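Local coordinates for protein beta-xylanase (Roseburia intestinalis L1-82, PDB 6SGF) that binds xylan weakly through this carbohydrate-binding module of family 86, one domain of a longer enzyme that probably hydrolyses internal beta-1,4-xylosidic linkages, at residues 65-70 and 111-116. Residues are numbered along the deposited sequence; the frame is centred on the assembly and turned at random.
Sequences KVPISL and ITEDKP
Ser69 and Thr112 meet nearly end on, Ser69 OG lying 3.6 Å from the methyl CG2 of Thr112. From CB, the Thr112 side chain divides into two branches with different tasks. CG2 goes to Ser69 OG, whereas OG1, set between the backbone N and the carbonyl carbon (chi1 55°), faces a water and forms a hydrogen bond of 2.9 Å with it. The same water lies 2.9 Å from Ser69 OG, so the two hydroxyls are linked through solvent while their direct neighbour contact is oxygen to methyl.

A second water bridges main chain to main chain. It donates to Pro67 O at 2.8 Å and accepts from Thr112 N at 3.0 Å. Since no direct hydrogen bond joins the two segments, these waters supply the polar connection between them where the strand pairing gives out. Toward Val66 the packing is largely apolar: Ile111 CG2 packs against Val66 CG1 at 3.9 Å, the two side chains crossing at about a right angle, and the same methyl lies 3.8 Å from Pro67 O. Nearer the surface, Glu113 turns back at chi2 (70°), bringing OE1 to 3.9 Å from Pro67 CD, a van der Waals approach.

Thr112 belongs to the glycan pocket and touches a bound xylose unit; through the shared water its hydroxyl is tied to Ser69, which probably helps to position this pocket residue. Tyr86, another pocket residue, on strand 84-88, touches both Ser69 and Thr112. Strands 68-73 and 103-110 are antiparallel neighbours in the five-stranded sheet, joined here by backbone bonding between Ser69 and Met110; the contact continues past that pair, where the loop leading to strand 119-130 diverges from the run into strand 68-73 and Val66 reaches Ala119.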
ATOM      1  N   LYS B  65     -13.392  -8.969  -9.211  1.00 14.54           N
ATOM      2  CA  LYS B  65     -14.210  -9.724 -10.146  1.00 20.27           C
ATOM      3  C   LYS B  65     -15.591 -10.026  -9.597  1.00 25.44           C
ATOM      4  O   LYS B  65     -16.288 -10.874 -10.165  1.00 24.21           O
ATOM      5  CB  LYS B  65     -13.533 -11.031 -10.548  1.00 17.46           C
ATOM      6  CG  LYS B  65     -12.139 -10.856 -11.088  1.00 21.90           C
ATOM      7  CD  LYS B  65     -12.071 -10.429 -12.497  1.00 30.95           C
ATOM      8  CE  LYS B  65     -10.606 -10.518 -12.980  1.00 38.23           C
ATOM      9  NZ  LYS B  65      -9.826  -9.283 -12.626  1.00 37.91           N
ATOM     10  N   VAL B  66     -15.993  -9.374  -8.508  1.00 19.86           N
ATOM     11  CA  VAL B  66     -17.308  -9.573  -7.892  1.00 23.01           C
ATOM     12  C   VAL B  66     -17.632  -8.322  -7.081  1.00 22.73           C
ATOM     13  O   VAL B  66     -16.702  -7.700  -6.532  1.00 19.30           O
ATOM     14  CB  VAL B  66     -17.310 -10.848  -7.028  1.00 20.85           C
ATOM     15  CG1 VAL B  66     -16.246 -10.726  -5.915  1.00 22.50           C
ATOM     16  CG2 VAL B  66     -18.701 -11.112  -6.437  1.00 25.75           C
ATOM     17  N   PRO B  67     -18.898  -7.889  -6.975  1.00 19.64           N
ATOM     18  CA  PRO B  67     -19.204  -6.783  -6.047  1.00 15.77           C
ATOM     19  C   PRO B  67     -18.851  -7.168  -4.616  1.00 13.09           C
ATOM     20  O   PRO B  67     -18.986  -8.329  -4.226  1.00 18.27           O
ATOM     21  CB  PRO B  67     -20.712  -6.567  -6.216  1.00 17.43           C
ATOM     22  CG  PRO B  67     -21.038  -7.178  -7.584  1.00 26.32           C
ATOM     23  CD  PRO B  67     -20.099  -8.325  -7.720  1.00 23.47           C
ATOM     24  N   ILE B  68     -18.371  -6.193  -3.836  1.00 12.77           N
ATOM     25  CA  ILE B  68     -17.896  -6.487  -2.488  1.00 14.43           C
ATOM     26  C   ILE B  68     -18.632  -5.633  -1.458  1.00 16.20           C
ATOM     27  O   ILE B  68     -19.122  -4.542  -1.740  1.00 17.12           O
ATOM     28  CB  ILE B  68     -16.358  -6.301  -2.313  1.00 14.57           C
ATOM     29  CG1 ILE B  68     -15.899  -4.869  -2.648  1.00 13.96           C
ATOM     30  CG2 ILE B  68     -15.625  -7.296  -3.130  1.00 20.68           C
ATOM     31  CD1 ILE B  68     -14.435  -4.655  -2.437  1.00 16.71           C
ATOM     32  N   SER B  69     -18.648  -6.151  -0.231  1.00 13.99           N
ATOM     33  CA  SER B  69     -19.111  -5.466   0.958  1.00 12.94           C
ATOM     34  C   SER B  69     -17.926  -5.216   1.879  1.00 15.10           C
ATOM     35  O   SER B  69     -17.033  -6.061   2.006  1.00 19.12           O
ATOM     36  CB  SER B  69     -20.188  -6.310   1.646  1.00 14.72           C
ATOM     37  OG  SER B  69     -21.295  -6.386   0.747  1.00 16.86           O
ATOM     38  N   LEU B  70     -17.894  -4.033   2.475  1.00 13.88           N
ATOM     39  CA  LEU B  70     -16.785  -3.589   3.290  1.00 12.32           C
ATOM     40  C   LEU B  70     -17.287  -3.309   4.701  1.00 14.60           C
ATOM     41  O   LEU B  70     -18.380  -2.752   4.886  1.00 15.13           O
ATOM     42  CB  LEU B  70     -16.133  -2.358   2.686  1.00 14.58           C
ATOM     43  CG  LEU B  70     -15.655  -2.546   1.245  1.00 15.48           C
ATOM     44  CD1 LEU B  70     -15.240  -1.179   0.670  1.00 23.54           C
ATOM     45  CD2 LEU B  70     -14.553  -3.528   1.099  1.00 20.98           C
ATOM     46  N   ILE B 111     -18.770 -10.999   0.467  1.00 15.69           N
ATOM     47  CA  ILE B 111     -19.614 -10.967  -0.734  1.00 15.99           C
ATOM     48  C   ILE B 111     -21.060 -11.263  -0.353  1.00 18.47           C
ATOM     49  O   ILE B 111     -21.330 -12.048   0.561  1.00 17.13           O
ATOM     50  CB  ILE B 111     -19.147 -11.944  -1.835  1.00 14.05           C
ATOM     51  CG1 ILE B 111     -19.105 -13.380  -1.337  1.00 16.40           C
ATOM     52  CG2 ILE B 111     -17.796 -11.484  -2.389  1.00 20.27           C
ATOM     53  CD1 ILE B 111     -19.583 -14.369  -2.410  1.00 25.89           C
ATOM     54  N   THR B 112     -21.992 -10.643  -1.082  1.00 20.72           N
ATOM     55  CA  THR B 112     -23.415 -10.918  -0.903  1.00 16.92           C
ATOM     56  C   THR B 112     -24.003 -11.718  -2.051  1.00 22.76           C
ATOM     57  O   THR B 112     -25.195 -12.058  -2.009  1.00 21.01           O
ATOM     58  CB  THR B 112     -24.226  -9.624  -0.753  1.00 19.87           C
ATOM     59  OG1 THR B 112     -23.970  -8.767  -1.863  1.00 20.98           O
ATOM     60  CG2 THR B 112     -23.857  -8.890   0.525  1.00 19.87           C
ATOM     61  N   GLU B 113     -23.219 -12.029  -3.076  1.00 23.32           N
ATOM     62  CA  GLU B 113     -23.734 -12.816  -4.197  1.00 21.48           C
ATOM     63  C   GLU B 113     -24.173 -14.216  -3.754  1.00 24.65           C
ATOM     64  O   GLU B 113     -23.404 -14.961  -3.132  1.00 23.64           O
ATOM     65  CB  GLU B 113     -22.647 -12.922  -5.261  1.00 22.20           C
ATOM     66  CG  GLU B 113     -23.093 -13.117  -6.689  1.00 41.88           C
ATOM     67  CD  GLU B 113     -23.758 -11.880  -7.260  1.00 48.51           C
ATOM     68  OE1 GLU B 113     -23.043 -10.911  -7.664  1.00 47.00           O
ATOM     69  OE2 GLU B 113     -25.001 -11.894  -7.302  1.00 48.55           O
ATOM     70  N   ASP B 114     -25.401 -14.598  -4.138  1.00 27.42           N
ATOM     71  CA  ASP B 114     -25.991 -15.862  -3.687  1.00 28.04           C
ATOM     72  C   ASP B 114     -25.345 -17.090  -4.337  1.00 26.85           C
ATOM     73  O   ASP B 114     -25.338 -18.158  -3.723  1.00 27.69           O
ATOM     74  CB  ASP B 114     -27.511 -15.838  -3.870  1.00 35.70           C
ATOM     75  CG  ASP B 114     -27.919 -15.708  -5.290  1.00 35.96           C
ATOM     76  OD1 ASP B 114     -27.022 -15.523  -6.133  1.00 41.80           O
ATOM     77  OD2 ASP B 114     -29.131 -15.811  -5.563  1.00 51.06           O
ATOM     78  N   LYS B 115     -24.861 -17.001  -5.583  1.00 28.09           N
ATOM     79  CA  LYS B 115     -24.219 -18.137  -6.260  1.00 31.36           C
ATOM     80  C   LYS B 115     -22.912 -17.688  -6.905  1.00 34.03           C
ATOM     81  O   LYS B 115     -22.822 -17.514  -8.133  1.00 28.76           O
ATOM     82  CB  LYS B 115     -25.135 -18.779  -7.304  1.00 33.52           C
ATOM     83  CG  LYS B 115     -26.461 -19.247  -6.730  1.00 32.72           C
ATOM     84  CD  LYS B 115     -26.517 -20.764  -6.607  1.00 48.63           C
ATOM     85  CE  LYS B 115     -27.406 -21.210  -5.449  1.00 52.22           C
ATOM     86  NZ  LYS B 115     -26.598 -21.618  -4.254  1.00 55.82           N
ATOM     87  N   PRO B 116     -21.861 -17.526  -6.105  1.00 23.66           N
ATOM     88  CA  PRO B 116     -20.596 -17.014  -6.642  1.00 27.72           C
ATOM     89  C   PRO B 116     -20.000 -17.949  -7.682  1.00 27.75           C
ATOM     90  O   PRO B 116     -20.039 -19.168  -7.545  1.00 28.46           O
ATOM     91  CB  PRO B 116     -19.684 -16.913  -5.405  1.00 26.45           C
ATOM     92  CG  PRO B 116     -20.510 -17.186  -4.236  1.00 24.12           C
ATOM     93  CD  PRO B 116     -21.781 -17.845  -4.668  1.00 22.42           C
TER
HETATM   94  O   HOH W   1     -21.367  -7.431  -1.934  1.00 17.38           O
HETATM   95  O   HOH W   2     -21.322  -9.784  -3.840  1.00 21.51           O